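Local coordinates for protein antigen 43 (Escherichia coli, PDB 4KH3) that mediates self-association between Escherichia coli cells by a Velcro-like mechanism, leading to bacterial clumping, as an adhesin of the autotransporter type, at residues G51-K56 with G70-Q75; G306-N311 with G325-T330; A199-L204 with A217-I222; L247-G252 with L266-A271. One frame throughout, in Å; residues are numbered along the deposited sequence. Where two conformers were deposited one is given.

Interaction 1: residues G51-K56 with G70-Q75; sequences GGQWIK and GRQIVQ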
loop_
_atom_site.group_PDB
_atom_site.type_symbol
_atom_site.label_atom_id
_atom_site.label_comp_id
_atom_site.label_asym_id
_atom_site.label_seq_id
_atom_site.Cartn_x
_atom_site.Cartn_y
_atom_site.Cartn_z
ATOM N N GLY A 51 -34.839 19.367 26.787
ATOM C CA GLY A 51 -35.441 18.049 26.944
ATOM C C GLY A 51 -34.407 16.931 26.914
ATOM O O GLY A 51 -33.234 17.162 26.622
ATOM N N GLY A 52 -34.846 15.715 27.215
ATOM C CA GLY A 52 -33.961 14.570 27.225
ATOM C C GLY A 52 -33.933 13.853 28.566
ATOM O O GLY A 52 -34.594 14.270 29.530
ATOM N N GLN A 53 -33.182 12.755 28.612
ATOM C CA GLN A 53 -32.998 12.000 29.842
ATOM C C GLN A 53 -31.662 12.410 30.427
ATOM O O GLN A 53 -30.627 12.219 29.796
ATOM C CB GLN A 53 -33.000 10.498 29.556
ATOM C CG GLN A 53 -32.942 9.625 30.798
ATOM C CD GLN A 53 -32.870 8.128 30.473
ATOM O OE1 GLN A 53 -31.967 7.678 29.760
ATOM N NE2 GLN A 53 -33.823 7.353 31.001
ATOM N N TRP A 54 -31.696 12.996 31.617
ATOM C CA TRP A 54 -30.497 13.474 32.294
ATOM C C TRP A 54 -30.170 12.487 33.392
ATOM O O TRP A 54 -30.909 12.371 34.372
ATOM C CB TRP A 54 -30.731 14.876 32.889
ATOM C CG TRP A 54 -31.217 15.872 31.874
ATOM C CD1 TRP A 54 -32.485 15.973 31.370
ATOM C CD2 TRP A 54 -30.445 16.887 31.217
ATOM N NE1 TRP A 54 -32.550 16.989 30.445
ATOM C CE2 TRP A 54 -31.312 17.567 30.331
ATOM C CE3 TRP A 54 -29.107 17.290 31.291
ATOM C CZ2 TRP A 54 -30.886 18.625 29.526
ATOM C CZ3 TRP A 54 -28.680 18.348 30.488
ATOM C CH2 TRP A 54 -29.571 19.004 29.621
ATOM N N ILE A 55 -29.086 11.741 33.219
ATOM C CA ILE A 55 -28.673 10.814 34.257
ATOM C C ILE A 55 -27.724 11.598 35.128
ATOM O O ILE A 55 -26.629 11.951 34.699
ATOM C CB ILE A 55 -27.944 9.576 33.698
ATOM C CG1 ILE A 55 -28.719 8.971 32.519
ATOM C CG2 ILE A 55 -27.750 8.552 34.790
ATOM C CD1 ILE A 55 -30.121 8.477 32.874
ATOM N N LYS A 56 -28.152 11.894 36.346
ATOM C CA LYS A 56 -27.369 12.754 37.217
ATOM C C LYS A 56 -26.411 11.959 38.087
ATOM O O LYS A 56 -26.445 10.723 38.105
ATOM C CB LYS A 56 -28.297 13.607 38.087
ATOM C CG LYS A 56 -29.374 14.325 37.282
ATOM C CD LYS A 56 -30.215 15.244 38.149
ATOM C CE LYS A 56 -29.382 16.413 38.668
ATOM N NZ LYS A 56 -28.693 17.149 37.550
ATOM N N GLY A 70 -33.635 12.259 19.908
ATOM C CA GLY A 70 -33.409 11.979 21.305
ATOM C C GLY A 70 -32.045 12.429 21.750
ATOM O O GLY A 70 -31.084 12.355 20.989
ATOM N N ARG A 71 -31.967 12.909 22.986
ATOM C CA ARG A 71 -30.685 13.159 23.630
ATOM C C ARG A 71 -30.670 12.534 25.028
ATOM O O ARG A 71 -31.573 12.773 25.828
ATOM C CB ARG A 71 -30.403 14.663 23.718
ATOM C CG ARG A 71 -28.929 15.030 23.988
ATOM C CD ARG A 71 -28.763 16.545 24.074
ATOM N NE ARG A 71 -27.526 16.945 24.738
ATOM C CZ ARG A 71 -27.407 18.023 25.509
ATOM N NH1 ARG A 71 -28.455 18.811 25.721
ATOM N NH2 ARG A 71 -26.239 18.307 26.078
ATOM N N GLN A 72 -29.654 11.719 25.307
ATOM C CA GLN A 72 -29.382 11.273 26.671
ATOM C C GLN A 72 -28.146 12.001 27.192
ATOM O O GLN A 72 -27.093 11.998 26.551
ATOM C CB GLN A 72 -29.175 9.757 26.739
ATOM C CG GLN A 72 -29.010 9.208 28.176
ATOM C CD GLN A 72 -28.548 7.752 28.205
ATOM O OE1 GLN A 72 -27.600 7.386 27.514
ATOM N NE2 GLN A 72 -29.220 6.919 29.005
ATOM N N ILE A 73 -28.273 12.636 28.351
ATOM C CA ILE A 73 -27.149 13.367 28.916
ATOM C C ILE A 73 -26.681 12.673 30.177
ATOM O O ILE A 73 -27.377 12.655 31.192
ATOM C CB ILE A 73 -27.483 14.837 29.227
ATOM C CG1 ILE A 73 -28.107 15.527 28.010
ATOM C CG2 ILE A 73 -26.233 15.574 29.681
ATOM C CD1 ILE A 73 -29.631 15.532 28.011
ATOM N N VAL A 74 -25.498 12.078 30.095
ATOM C CA VAL A 74 -24.966 11.345 31.218
ATOM C C VAL A 74 -23.962 12.237 31.883
ATOM O O VAL A 74 -22.876 12.481 31.351
ATOM C CB VAL A 74 -24.315 10.036 30.784
ATOM C CG1 VAL A 74 -23.720 9.319 31.985
ATOM C CG2 VAL A 74 -25.339 9.166 30.092
ATOM N N GLN A 75 -24.341 12.747 33.044
ATOM C CA GLN A 75 -23.526 13.731 33.733
ATOM C C GLN A 75 -22.434 13.056 34.535
ATOM O O GLN A 75 -22.496 11.849 34.798
ATOM C CB GLN A 75 -24.413 14.595 34.625
ATOM C CG GLN A 75 -25.570 15.198 33.850
ATOM C CD GLN A 75 -25.924 16.605 34.289
ATOM O OE1 GLN A 75 -26.623 16.801 35.289
ATOM N NE2 GLN A 75 -25.446 17.596 33.536
HETATM O O HOH W 1 -31.397 18.561 25.192
#
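Ile73 packs against the indole of Trp54 on one side of two parallel strands, neighbouring rungs of a parallel beta-helix. Its CD1 lies 3.4 Å from the centroid of the six-membered ring and 8° off the ring normal, a CH-pi contact over the face. The ring reaches this position because its CG stands beside the backbone N of Trp54 (chi1 -54°). Phe26 stacks on the same indole, and Trp54 NE1 is hydrogen-bonded to Asn24.

The opposite, buried side is mixed. Gln53 and Gln72 extend side by side with their amide planes 21° apart, and Gln72 NE2 donates to Gln53 OE1 over 2.9 Å. Gln53 NE2 bonds to Gln25 and Gln72 OE1 to Gln91, making a glutamine ladder inside the helix. The aliphatic pair follows, Ile55 CG1 lying 4.2 Å from Val74 CG2.

Between these layers the backbones alternate as donor and acceptor, from a short bond of Ile73 N to Gln53 O (2.8 Å) to a longer one of Gln53 N to Arg71 O (3.2 Å).

At the ends, water 1 bridges Gly51 O and Arg71 NH1, and Lys56 NZ bonds weakly to Gln75 OE1. Each buried amide thus has partners on the neighbouring strands, Gln53 OE1 being bonded to Thr64 as well; with donor and acceptor ends both engaged, this sets which way each amide is turned.

Interaction 2: residues G306-N311 with G325-T330; sequences GHTATN and GGAATT
Ala309 and Ala328 occupy the buried side of this contact, between successive turns of the parallel beta-helix. Their CB atoms make only a light methyl contact at 4.4 Å; the tight part comes from Ala309 lying against Leu301 and Val303 of strand 300-303 and from the backbone. Ala327 N bonds to His307 O at 2.8 Å, Ala309 N to Ala327 O at 2.9 Å, and Thr329 N to Ala309 O at 2.9 Å. Water 3 sits on this alanine side, donating to Thr329 O and, weakly, to Ala309 O.

The other side is more polar and more open. Thr310 and Thr329 lie alongside each other, the methyl CG2 of Thr310 being 3.5 Å from Thr329 OG1. Thr310 OG1 sits between its backbone N and carbonyl carbon (chi1 57°) and is bonded to Asp291 and Lys289. At the glycine end, water 2 donates to His307 O and Gly325 O. Where the chain turns a corner, Thr330 OG1 comes within 2.8 Å of Asn311 OD1, but Thr329 O competes for the same proton.

Main-chain bonds therefore carry the pairing, while Thr310 OG1 and Asn311 ND2 are tied to Asp291 of the preceding strand 289-291, which links the polar side across neighbouring turns.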
loop_
_atom_site.group_PDB
_atom_site.type_symbol
_atom_site.label_atom_id
_atom_site.label_comp_id
_atom_site.label_asym_id
_atom_site.label_seq_id
_atom_site.Cartn_x
_atom_site.Cartn_y
_atom_site.Cartn_z
ATOM N N GLY A 306 20.633 10.749 -8.205
ATOM C CA GLY A 306 21.599 11.358 -7.314
ATOM C C GLY A 306 21.814 10.565 -6.040
ATOM O O GLY A 306 22.605 10.955 -5.179
ATOM N N HIS A 307 21.129 9.435 -5.924
ATOM C CA HIS A 307 21.188 8.659 -4.694
ATOM C C HIS A 307 21.723 7.258 -4.885
ATOM O O HIS A 307 21.907 6.802 -6.014
ATOM C CB HIS A 307 19.834 8.693 -3.993
ATOM C CG HIS A 307 19.499 10.060 -3.481
ATOM N ND1 HIS A 307 18.285 10.668 -3.700
ATOM C CD2 HIS A 307 20.251 10.954 -2.802
ATOM C CE1 HIS A 307 18.302 11.878 -3.167
ATOM N NE2 HIS A 307 19.482 12.072 -2.606
ATOM N N THR A 308 21.982 6.581 -3.775
ATOM C CA THR A 308 22.755 5.350 -3.812
ATOM C C THR A 308 22.181 4.267 -2.901
ATOM O O THR A 308 21.697 4.557 -1.808
ATOM C CB THR A 308 24.227 5.621 -3.400
ATOM O OG1 THR A 308 24.745 6.709 -4.177
ATOM C CG2 THR A 308 25.094 4.391 -3.631
ATOM N N ALA A 309 22.248 3.021 -3.359
ATOM C CA ALA A 309 21.943 1.870 -2.521
ATOM C C ALA A 309 23.074 0.850 -2.632
ATOM O O ALA A 309 23.526 0.523 -3.735
ATOM C CB ALA A 309 20.618 1.242 -2.942
ATOM N N THR A 310 23.528 0.343 -1.493
ATOM C CA THR A 310 24.548 -0.695 -1.482
ATOM C C THR A 310 24.012 -1.961 -0.807
ATOM O O THR A 310 23.174 -1.887 0.086
ATOM C CB THR A 310 25.790 -0.210 -0.732
ATOM O OG1 THR A 310 25.415 0.184 0.595
ATOM C CG2 THR A 310 26.382 0.996 -1.442
ATOM N N ASN A 311 24.487 -3.121 -1.247
ATOM C CA ASN A 311 24.104 -4.393 -0.636
ATOM C C ASN A 311 22.592 -4.648 -0.626
ATOM O O ASN A 311 22.037 -5.103 0.377
ATOM C CB ASN A 311 24.648 -4.483 0.793
ATOM C CG ASN A 311 26.155 -4.466 0.847
ATOM O OD1 ASN A 311 26.821 -5.188 0.105
ATOM N ND2 ASN A 311 26.707 -3.631 1.726
ATOM N N GLY A 325 20.304 8.307 -13.160
ATOM C CA GLY A 325 21.121 9.112 -12.269
ATOM C C GLY A 325 21.200 8.552 -10.863
ATOM O O GLY A 325 21.785 9.168 -9.963
ATOM N N GLY A 326 20.603 7.377 -10.673
ATOM C CA GLY A 326 20.689 6.679 -9.406
ATOM C C GLY A 326 21.744 5.598 -9.470
ATOM O O GLY A 326 22.123 5.138 -10.554
ATOM N N ALA A 327 22.219 5.174 -8.310
ATOM C CA ALA A 327 23.259 4.159 -8.267
ATOM C C ALA A 327 22.884 3.046 -7.314
ATOM O O ALA A 327 22.313 3.300 -6.255
ATOM C CB ALA A 327 24.568 4.773 -7.843
ATOM N N ALA A 328 23.199 1.815 -7.700
ATOM C CA ALA A 328 23.098 0.678 -6.793
ATOM C C ALA A 328 24.260 -0.289 -6.994
ATOM O O ALA A 328 24.458 -0.805 -8.100
ATOM C CB ALA A 328 21.768 -0.045 -6.987
ATOM N N THR A 329 25.022 -0.549 -5.934
ATOM C CA THR A 329 26.104 -1.539 -6.025
ATOM C C THR A 329 25.931 -2.735 -5.093
ATOM O O THR A 329 25.135 -2.697 -4.152
ATOM C CB THR A 329 27.480 -0.904 -5.810
ATOM O OG1 THR A 329 27.491 -0.215 -4.555
ATOM C CG2 THR A 329 27.767 0.090 -6.926
ATOM N N THR A 330 26.707 -3.778 -5.362
ATOM C CA THR A 330 26.491 -5.107 -4.794
ATOM C C THR A 330 25.013 -5.481 -4.701
ATOM O O THR A 330 24.552 -5.989 -3.682
ATOM C CB THR A 330 27.186 -5.292 -3.434
ATOM O OG1 THR A 330 26.730 -4.294 -2.508
ATOM C CG2 THR A 330 28.706 -5.184 -3.606
HETATM O O HOH W 2 23.759 8.368 -7.931
HETATM O O HOH W 3 22.571 -2.084 -3.916
#

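Interaction 3: residues A199-L204 with A217-I222; sequences AHNTRL and ATETLI
The imidazole of His200 meets Thr218 at its edge, with the hydroxyl OG1 near the ring plane beside ND1. Thr218 OG1 is directed there from between its own backbone N and carbonyl carbon (chi1 65°). The separation is improbably short and His200 has two conformers, so details of this bond are doubtful. Beyond it, the Asn201 amide and Glu219 carboxylate run alongside each other with planes 49° apart, and Asn201 OD1 comes within 3.3 Å of Glu219 CB. The Arg203 side chain lies next to Leu221, whose CD2 is 4.0 Å from Arg203 NE.

The inward side is mixed, with aliphatic groups around a hydrated threonine pair. Ala199 CB and Ala217 CB pack at 4.4 Å, and Leu204 CD1 approaches Thr220 CG2 at 3.8 Å, next to Ile222. Water 4 is bound to the hydroxyls of Thr202 and Thr220 and to Thr218 O; Thr220 OG1 has Gln209 as a further partner.

Asn201 and Glu219 both take a positive phi, which turns both chains at the same register. Backbone bonds continue through the bend, from Asn201 N to Thr218 O at 2.9 Å and from Thr202 N to Glu219 O at 3.1 Å.

Matched corners stacked in register, with like residues such as Thr202 and Thr220 aligned inside, are the hallmark of the parallel beta-helix, consistent with the pectate-lyase-like clan of this probable stalk.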
loop_
_atom_site.group_PDB
_atom_site.type_symbol
_atom_site.label_atom_id
_atom_site.label_comp_id
_atom_site.label_asym_id
_atom_site.label_seq_id
_atom_site.Cartn_x
_atom_site.Cartn_y
_atom_site.Cartn_z
ATOM N N ALA A 199 -0.369 6.858 17.996
ATOM C CA ALA A 199 -0.851 5.485 18.088
ATOM C C ALA A 199 0.220 4.601 18.730
ATOM O O ALA A 199 1.332 4.482 18.208
ATOM C CB ALA A 199 -1.240 4.946 16.708
ATOM N N HIS A 200 -0.123 4.004 19.866
ATOM C CA HIS A 200 0.786 3.119 20.581
ATOM C C HIS A 200 0.247 1.700 20.553
ATOM O O HIS A 200 -0.924 1.463 20.848
ATOM C CB HIS A 200 0.956 3.577 22.030
ATOM C CG HIS A 200 1.642 4.900 22.171
ATOM N ND1 HIS A 200 2.569 5.357 21.258
ATOM C CD2 HIS A 200 1.545 5.858 23.115
ATOM C CE1 HIS A 200 3.002 6.545 21.632
ATOM N NE2 HIS A 200 2.392 6.879 22.752
ATOM N N ASN A 201 1.111 0.760 20.191
ATOM C CA ASN A 201 0.764 -0.669 20.185
ATOM C C ASN A 201 -0.423 -1.004 19.288
ATOM O O ASN A 201 -1.540 -1.186 19.746
ATOM C CB ASN A 201 0.518 -1.194 21.604
ATOM C CG ASN A 201 1.594 -0.749 22.577
ATOM O OD1 ASN A 201 2.782 -0.858 22.290
ATOM N ND2 ASN A 201 1.181 -0.241 23.731
ATOM N N THR A 202 -0.162 -1.086 17.999
ATOM C CA THR A 202 -1.190 -1.346 17.027
ATOM C C THR A 202 -0.841 -2.633 16.314
ATOM O O THR A 202 0.286 -2.821 15.845
ATOM C CB THR A 202 -1.290 -0.190 16.013
ATOM O OG1 THR A 202 -1.472 1.042 16.718
ATOM C CG2 THR A 202 -2.446 -0.399 15.066
ATOM N N ARG A 203 -1.813 -3.529 16.255
ATOM C CA ARG A 203 -1.624 -4.804 15.616
ATOM C C ARG A 203 -2.410 -4.808 14.309
ATOM O O ARG A 203 -3.630 -4.744 14.309
ATOM C CB ARG A 203 -2.085 -5.918 16.551
ATOM C CG ARG A 203 -1.779 -7.311 16.056
ATOM C CD ARG A 203 -2.450 -8.337 16.932
ATOM N NE ARG A 203 -1.566 -9.067 17.849
ATOM C CZ ARG A 203 -1.662 -9.025 19.176
ATOM N NH1 ARG A 203 -2.578 -8.254 19.760
ATOM N NH2 ARG A 203 -0.851 -9.759 19.930
ATOM N N LEU A 204 -1.706 -4.852 13.191
ATOM C CA LEU A 204 -2.386 -4.866 11.909
ATOM C C LEU A 204 -2.588 -6.311 11.487
ATOM O O LEU A 204 -1.696 -6.930 10.894
ATOM C CB LEU A 204 -1.595 -4.089 10.862
ATOM C CG LEU A 204 -1.256 -2.653 11.261
ATOM C CD1 LEU A 204 -0.455 -1.951 10.161
ATOM C CD2 LEU A 204 -2.534 -1.875 11.606
ATOM N N ALA A 217 3.449 6.812 15.236
ATOM C CA ALA A 217 3.011 5.465 15.587
ATOM C C ALA A 217 4.169 4.691 16.215
ATOM O O ALA A 217 5.241 4.559 15.620
ATOM C CB ALA A 217 2.485 4.732 14.349
ATOM N N THR A 218 3.953 4.188 17.422
ATOM C CA THR A 218 4.973 3.390 18.099
ATOM C C THR A 218 4.494 1.956 18.296
ATOM O O THR A 218 3.331 1.720 18.619
ATOM C CB THR A 218 5.357 3.998 19.457
ATOM O OG1 THR A 218 4.228 3.961 20.339
ATOM C CG2 THR A 218 5.811 5.441 19.286
ATOM N N GLU A 219 5.398 1.006 18.089
ATOM C CA GLU A 219 5.094 -0.408 18.250
ATOM C C GLU A 219 3.929 -0.860 17.376
ATOM O O GLU A 219 2.945 -1.409 17.870
ATOM C CB GLU A 219 4.827 -0.755 19.718
ATOM C CG GLU A 219 6.079 -0.968 20.552
ATOM C CD GLU A 219 6.578 0.315 21.185
ATOM O OE1 GLU A 219 5.788 1.286 21.272
ATOM O OE2 GLU A 219 7.757 0.347 21.598
ATOM N N THR A 220 4.025 -0.604 16.077
ATOM C CA THR A 220 3.053 -1.168 15.160
ATOM C C THR A 220 3.520 -2.553 14.770
ATOM O O THR A 220 4.669 -2.752 14.387
ATOM C CB THR A 220 2.825 -0.290 13.923
ATOM O OG1 THR A 220 2.215 0.937 14.331
ATOM C CG2 THR A 220 1.893 -0.980 12.936
ATOM N N LEU A 221 2.626 -3.520 14.910
ATOM C CA LEU A 221 2.926 -4.891 14.580
ATOM C C LEU A 221 2.160 -5.269 13.314
ATOM O O LEU A 221 0.927 -5.323 13.306
ATOM C CB LEU A 221 2.544 -5.770 15.756
ATOM C CG LEU A 221 2.609 -7.277 15.568
ATOM C CD1 LEU A 221 4.011 -7.701 15.137
ATOM C CD2 LEU A 221 2.194 -7.935 16.870
ATOM N N ILE A 222 2.896 -5.498 12.235
ATOM C CA ILE A 222 2.287 -5.713 10.932
ATOM C C ILE A 222 2.244 -7.194 10.608
ATOM O O ILE A 222 3.232 -7.765 10.140
ATOM C CB ILE A 222 3.066 -4.991 9.801
ATOM C CG1 ILE A 222 3.453 -3.572 10.210
ATOM C CG2 ILE A 222 2.249 -4.956 8.526
ATOM C CD1 ILE A 222 4.245 -2.829 9.131
HETATM O O HOH W 4 1.145 1.791 16.634
#

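Interaction 4: residues L247-G252 with L266-A271; sequences LQVNAG and LVTSTA
Leu247-Val249 and Leu266-Ser269, on successive turns of the parallel beta-helix, run parallel with their axes 4.7 Å apart and 9° from alignment, joined by bonds from Val267 N to Leu247 O at 2.8 Å and from Val249 N to Val267 O at 2.9 Å. Leu247 and Leu266 share one rotamer and lie side by side in the interior, CD2 of the first 4.0 Å from CD1 of the second. On the other side, the extended chain of Gln248 runs beside Val267, with CG 3.9 Å from Val267 CG1; its OE1 is weakly bonded to Trp227.

Past this point a hydroxyl takes over the pairing. Thr268 OG1, anti to its own N (chi1 -166°), donates to Val249 O over 2.8 Å, in the carbonyl plane and on a lone pair. Water 5 donates to the same oxygen and also binds Ser269 OG, which accepts from Ala271 N in an ST turn. The two chains meet again beyond the strands, in the loops, where Ala251 CB touches Ala271 CB at 3.7 Å and Gly252 N bonds to Ala271 O at 2.9 Å.

Strand 227-230, one turn earlier in the chain, pairs through the backbone with Gln248. Strands 254-260 and 273-278 supply Val258, Ala255 and Val274 against the inward side chains, and Thr270 OG1 is hydrogen-bonded to the backbone N of Leu304.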
loop_
_atom_site.group_PDB
_atom_site.type_symbol
_atom_site.label_atom_id
_atom_site.label_comp_id
_atom_site.label_asym_id
_atom_site.label_seq_id
_atom_site.Cartn_x
_atom_site.Cartn_y
_atom_site.Cartn_z
ATOM N N LEU A 247 5.461 -2.603 5.297
ATOM C CA LEU A 247 5.677 -1.244 5.756
ATOM C C LEU A 247 6.054 -0.384 4.559
ATOM O O LEU A 247 6.921 -0.739 3.780
ATOM C CB LEU A 247 6.782 -1.194 6.801
ATOM C CG LEU A 247 7.254 0.232 7.068
ATOM C CD1 LEU A 247 6.117 1.057 7.689
ATOM C CD2 LEU A 247 8.478 0.199 7.955
ATOM N N GLN A 248 5.386 0.746 4.414
ATOM C CA GLN A 248 5.654 1.658 3.323
ATOM C C GLN A 248 5.966 3.052 3.878
ATOM O O GLN A 248 5.143 3.665 4.580
ATOM C CB GLN A 248 4.451 1.712 2.385
ATOM C CG GLN A 248 4.602 2.690 1.236
ATOM C CD GLN A 248 3.497 2.544 0.199
ATOM O OE1 GLN A 248 3.016 1.436 -0.085
ATOM N NE2 GLN A 248 3.083 3.667 -0.364
ATOM N N VAL A 249 7.164 3.541 3.574
ATOM C CA VAL A 249 7.604 4.848 4.057
ATOM C C VAL A 249 7.799 5.778 2.877
ATOM O O VAL A 249 8.723 5.596 2.096
ATOM C CB VAL A 249 8.919 4.743 4.845
ATOM C CG1 VAL A 249 9.256 6.073 5.485
ATOM C CG2 VAL A 249 8.806 3.666 5.915
ATOM N N ASN A 250 6.907 6.756 2.725
ATOM C CA ASN A 250 6.994 7.686 1.607
ATOM C C ASN A 250 8.149 8.646 1.778
ATOM O O ASN A 250 8.737 8.753 2.865
ATOM C CB ASN A 250 5.724 8.524 1.479
ATOM C CG ASN A 250 4.521 7.710 1.134
ATOM O OD1 ASN A 250 4.638 6.566 0.697
ATOM N ND2 ASN A 250 3.341 8.299 1.310
ATOM N N ALA A 251 8.431 9.369 0.700
ATOM C CA ALA A 251 9.367 10.480 0.725
ATOM C C ALA A 251 9.081 11.410 1.903
ATOM O O ALA A 251 7.943 11.815 2.112
ATOM C CB ALA A 251 9.280 11.244 -0.575
ATOM N N GLY A 252 10.117 11.732 2.673
ATOM C CA GLY A 252 9.975 12.603 3.830
ATOM C C GLY A 252 9.309 11.957 5.032
ATOM O O GLY A 252 9.014 12.635 6.013
ATOM N N LEU A 266 9.134 -4.262 2.611
ATOM C CA LEU A 266 9.446 -2.846 2.831
ATOM C C LEU A 266 9.348 -2.110 1.510
ATOM O O LEU A 266 9.994 -2.473 0.525
ATOM C CB LEU A 266 10.843 -2.665 3.435
ATOM C CG LEU A 266 11.403 -1.244 3.585
ATOM C CD1 LEU A 266 10.647 -0.453 4.642
ATOM C CD2 LEU A 266 12.897 -1.276 3.903
ATOM N N VAL A 267 8.509 -1.086 1.483
ATOM C CA VAL A 267 8.331 -0.275 0.290
ATOM C C VAL A 267 8.755 1.150 0.610
ATOM O O VAL A 267 8.175 1.804 1.480
ATOM C CB VAL A 267 6.875 -0.309 -0.164
ATOM C CG1 VAL A 267 6.650 0.654 -1.312
ATOM C CG2 VAL A 267 6.506 -1.720 -0.569
ATOM N N THR A 268 9.794 1.623 -0.064
ATOM C CA THR A 268 10.301 2.954 0.229
ATOM C C THR A 268 11.228 3.463 -0.881
ATOM O O THR A 268 11.327 2.864 -1.954
ATOM C CB THR A 268 11.006 2.980 1.606
ATOM O OG1 THR A 268 11.209 4.330 2.027
ATOM C CG2 THR A 268 12.336 2.234 1.565
ATOM N N SER A 269 11.893 4.583 -0.627
ATOM C CA SER A 269 12.820 5.133 -1.599
ATOM C C SER A 269 13.918 5.867 -0.861
ATOM O O SER A 269 13.920 5.936 0.374
ATOM C CB SER A 269 12.098 6.094 -2.542
ATOM O OG SER A 269 11.753 7.281 -1.846
ATOM N N THR A 270 14.843 6.439 -1.620
ATOM C CA THR A 270 16.009 7.072 -1.027
ATOM C C THR A 270 15.641 8.433 -0.460
ATOM O O THR A 270 16.443 9.073 0.206
ATOM C CB THR A 270 17.165 7.165 -2.039
ATOM O OG1 THR A 270 16.652 7.609 -3.296
ATOM C CG2 THR A 270 17.792 5.800 -2.255
ATOM N N ALA A 271 14.411 8.867 -0.713
ATOM C CA ALA A 271 13.912 10.124 -0.156
ATOM C C ALA A 271 13.238 9.930 1.211
ATOM O O ALA A 271 12.727 10.882 1.797
ATOM C CB ALA A 271 12.947 10.802 -1.139
HETATM O O HOH W 5 9.501 6.623 -0.456
#

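From the N terminus the contacts follow in series as interactions 1, 3, 4 and 2; none nests within or crosses another. Each closes a loop of 12 or 13 intervening residues, joining a segment to its counterpart one turn later. Interactions 1 and 4 belong to the same row of parallel strands, with centres about 49 Å apart, whereas interactions 3 and 2 lie in the other strand system. Interaction 3 touches interaction 4 where Ile222 packs on Leu247, and interaction 4 touches interaction 2 where Thr270 meets His307. Between these last two, antiparallel strands 273-278 and 281-286 interrupt the regular coiling. Interactions 1 and 2 fall on opposite sides of the chain's centre.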